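Local coordinates for protein CutA1 (Shewanella, PDB 3AHP) that probably takes part in tolerance to divalent metal ions, as a stable, trimeric member of the CutA1 family from a cold-adapted bacterium, at residues B[7-12]-B[86-91]. Numbering follows the deposited sequence.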
ATOM      1  N   LEU B   7      11.995   5.143  -1.362  1.00 28.66           N
ATOM      2  CA  LEU B   7      10.728   5.189  -0.651  1.00 24.84           C
ATOM      3  C   LEU B   7       9.553   4.766  -1.502  1.00 23.09           C
ATOM      4  O   LEU B   7       9.544   4.951  -2.706  1.00 21.72           O
ATOM      5  CB  LEU B   7      10.459   6.579  -0.096  1.00 25.12           C
ATOM      6  CG  LEU B   7      11.540   7.232   0.758  1.00 24.22           C
ATOM      7  CD1 LEU B   7      11.347   8.739   0.758  1.00 14.35           C
ATOM      8  CD2 LEU B   7      11.554   6.654   2.174  1.00 22.42           C
ATOM      9  N   LEU B   8       8.536   4.233  -0.836  1.00 23.23           N
ATOM     10  CA  LEU B   8       7.176   4.228  -1.348  1.00 21.98           C
ATOM     11  C   LEU B   8       6.337   5.282  -0.633  1.00 20.28           C
ATOM     12  O   LEU B   8       6.193   5.252   0.578  1.00 19.95           O
ATOM     13  CB  LEU B   8       6.571   2.840  -1.153  1.00 23.42           C
ATOM     14  CG  LEU B   8       5.213   2.527  -1.773  1.00 22.80           C
ATOM     15  CD1 LEU B   8       5.257   2.772  -3.249  1.00 21.67           C
ATOM     16  CD2 LEU B   8       4.789   1.090  -1.438  1.00 22.44           C
ATOM     17  N   ILE B   9       5.812   6.229  -1.401  1.00 20.64           N
ATOM     18  CA  ILE B   9       4.992   7.318  -0.866  1.00 19.68           C
ATOM     19  C   ILE B   9       3.525   7.103  -1.195  1.00 19.22           C
ATOM     20  O   ILE B   9       3.178   6.773  -2.334  1.00 17.14           O
ATOM     21  CB  ILE B   9       5.421   8.674  -1.441  1.00 19.31           C
ATOM     22  CG1 ILE B   9       6.826   9.019  -0.953  1.00 21.15           C
ATOM     23  CG2 ILE B   9       4.414   9.771  -1.048  1.00 19.14           C
ATOM     24  CD1 ILE B   9       7.349  10.350  -1.476  1.00 25.70           C
ATOM     25  N   PHE B  10       2.671   7.268  -0.189  1.00 19.16           N
ATOM     26  CA  PHE B  10       1.225   7.211  -0.408  1.00 19.65           C
ATOM     27  C   PHE B  10       0.665   8.600  -0.268  1.00 19.83           C
ATOM     28  O   PHE B  10       1.015   9.329   0.659  1.00 20.81           O
ATOM     29  CB  PHE B  10       0.527   6.294   0.606  1.00 19.30           C
ATOM     30  CG  PHE B  10       0.918   4.864   0.499  1.00 17.85           C
ATOM     31  CD1 PHE B  10       2.040   4.386   1.167  1.00 20.57           C
ATOM     32  CD2 PHE B  10       0.176   3.989  -0.273  1.00 15.69           C
ATOM     33  CE1 PHE B  10       2.423   3.039   1.046  1.00 19.87           C
ATOM     34  CE2 PHE B  10       0.538   2.658  -0.384  1.00 14.07           C
ATOM     35  CZ  PHE B  10       1.674   2.183   0.265  1.00 13.91           C
ATOM     36  N   THR B  11      -0.266   8.937  -1.143  1.00 20.67           N
ATOM     37  CA  THR B  11      -0.943  10.218  -1.058  1.00 22.30           C
ATOM     38  C   THR B  11      -2.257  10.140  -1.813  1.00 21.65           C
ATOM     39  O   THR B  11      -2.629   9.102  -2.299  1.00 23.58           O
ATOM     40  CB  THR B  11      -0.061  11.373  -1.591  1.00 21.69           C
ATOM     41  OG1 THR B  11      -0.705  12.619  -1.327  1.00 26.34           O
ATOM     42  CG2 THR B  11       0.171  11.247  -3.072  1.00 20.01           C
ATOM     43  N   THR B  12      -2.946  11.253  -1.935  1.00 23.71           N
ATOM     44  CA  THR B  12      -4.358  11.225  -2.249  1.00 23.85           C
ATOM     45  C   THR B  12      -4.680  12.547  -2.912  1.00 23.43           C
ATOM     46  O   THR B  12      -4.088  13.544  -2.563  1.00 24.62           O
ATOM     47  CB  THR B  12      -5.167  11.078  -0.945  1.00 24.47           C
ATOM     48  OG1 THR B  12      -5.959   9.883  -0.985  1.00 23.11           O
ATOM     49  CG2 THR B  12      -6.022  12.295  -0.702  1.00 24.94           C
ATOM     50  N   PHE B  86       0.022  12.566   2.940  1.00 17.25           N
ATOM     51  CA  PHE B  86       1.296  12.360   2.278  1.00 17.22           C
ATOM     52  C   PHE B  86       2.232  11.640   3.214  1.00 18.69           C
ATOM     53  O   PHE B  86       2.781  12.251   4.129  1.00 18.27           O
ATOM     54  CB  PHE B  86       1.896  13.702   1.871  1.00 17.30           C
ATOM     55  CG  PHE B  86       3.030  13.602   0.906  1.00 14.69           C
ATOM     56  CD1 PHE B  86       2.788  13.531  -0.476  1.00 14.71           C
ATOM     57  CD2 PHE B  86       4.349  13.661   1.363  1.00 12.26           C
ATOM     58  CE1 PHE B  86       3.864  13.512  -1.404  1.00 16.62           C
ATOM     59  CE2 PHE B  86       5.430  13.670   0.461  1.00 16.80           C
ATOM     60  CZ  PHE B  86       5.188  13.602  -0.938  1.00 16.27           C
ATOM     61  N   ILE B  87       2.362  10.325   3.028  1.00 20.29           N
ATOM     62  CA  ILE B  87       3.233   9.543   3.874  1.00 20.47           C
ATOM     63  C   ILE B  87       4.186   8.648   3.088  1.00 22.27           C
ATOM     64  O   ILE B  87       3.881   8.177   1.981  1.00 22.70           O
ATOM     65  CB  ILE B  87       2.466   8.715   4.917  1.00 21.50           C
ATOM     66  CG1 ILE B  87       1.901   7.445   4.292  1.00 22.20           C
ATOM     67  CG2 ILE B  87       1.373   9.536   5.590  1.00 20.31           C
ATOM     68  CD1 ILE B  87       0.400   7.447   4.189  1.00 30.52           C
ATOM     69  N   ALA B  88       5.351   8.428   3.684  1.00 22.71           N
ATOM     70  CA  ALA B  88       6.363   7.572   3.117  1.00 23.84           C
ATOM     71  C   ALA B  88       6.502   6.312   3.951  1.00 23.61           C
ATOM     72  O   ALA B  88       6.580   6.387   5.175  1.00 22.07           O
ATOM     73  CB  ALA B  88       7.709   8.316   3.056  1.00 24.01           C
ATOM     74  N   THR B  89       6.636   5.177   3.264  1.00 23.71           N
ATOM     75  CA  THR B  89       7.107   3.934   3.864  1.00 24.67           C
ATOM     76  C   THR B  89       8.394   3.451   3.185  1.00 25.02           C
ATOM     77  O   THR B  89       8.637   3.765   2.024  1.00 26.31           O
ATOM     78  CB  THR B  89       6.032   2.848   3.767  1.00 25.17           C
ATOM     79  OG1 THR B  89       5.958   2.367   2.423  1.00 25.19           O
ATOM     80  CG2 THR B  89       4.666   3.419   4.164  1.00 25.32           C
ATOM     81  N   PRO B  90       9.239   2.694   3.906  1.00 25.03           N
ATOM     82  CA  PRO B  90      10.547   2.333   3.360  1.00 24.62           C
ATOM     83  C   PRO B  90      10.471   1.132   2.420  1.00 25.79           C
ATOM     84  O   PRO B  90       9.777   0.152   2.716  1.00 24.46           O
ATOM     85  CB  PRO B  90      11.335   1.958   4.607  1.00 25.65           C
ATOM     86  CG  PRO B  90      10.290   1.370   5.511  1.00 24.79           C
ATOM     87  CD  PRO B  90       9.044   2.169   5.268  1.00 24.36           C
ATOM     88  N   ILE B  91      11.130   1.235   1.270  1.00 26.22           N
ATOM     89  CA  ILE B  91      11.382   0.070   0.440  1.00 26.48           C
ATOM     90  C   ILE B  91      12.669  -0.586   0.915  1.00 26.87           C
ATOM     91  O   ILE B  91      13.718   0.040   0.890  1.00 27.12           O
ATOM     92  CB  ILE B  91      11.553   0.452  -1.031  1.00 26.27           C
ATOM     93  CG1 ILE B  91      10.208   0.831  -1.651  1.00 26.11           C
ATOM     94  CG2 ILE B  91      12.178  -0.703  -1.794  1.00 28.19           C
ATOM     95  CD1 ILE B  91      10.318   1.465  -3.028  1.00 22.03           C
TER
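Leu8 pairs with Thr89 and Phe10 with Ile87 in an antiparallel ladder that joins strand 6-13 to strand 86-94, a buried contact in the antiparallel sheet of this ferredoxin-like, GlnB-related fold. Two pairs of backbone bonds carry it. Leu8 N gives to Thr89 O at 2.9 Å and Thr89 N returns to Leu8 O at 2.7 Å; Phe10 and Ile87 exchange bonds the same way. Between them Ile9 faces Ala88, a non-hydrogen-bonded pair.

On the side of Ile9 and Phe86, facing helix 68-78, Ile9 CG2 sits over one face of the Phe86 ring, 4.0 Å from its centroid and displaced toward the rim. With CG anti to the backbone N (chi1 -166°), the Phe86 ring reaches across to Ile9, and Thr11 OG1 meets its edge while bonding to Glu85 O. On the other face, within the chain, Phe10 CE1 lies 3.9 Å from Thr89 CG2, and Ile87 CD1 packs 3.8 Å from Phe10 CB. There Phe10 meets Leu8 of a second subunit and Leu8 meets Phe10 of a third. Alternate residues thus spend their backbone polarity here, Leu7, Ile9 and Thr11 turning theirs to strand 50-64, which leaves one largely apolar face for the helix and another for neighbouring subunits.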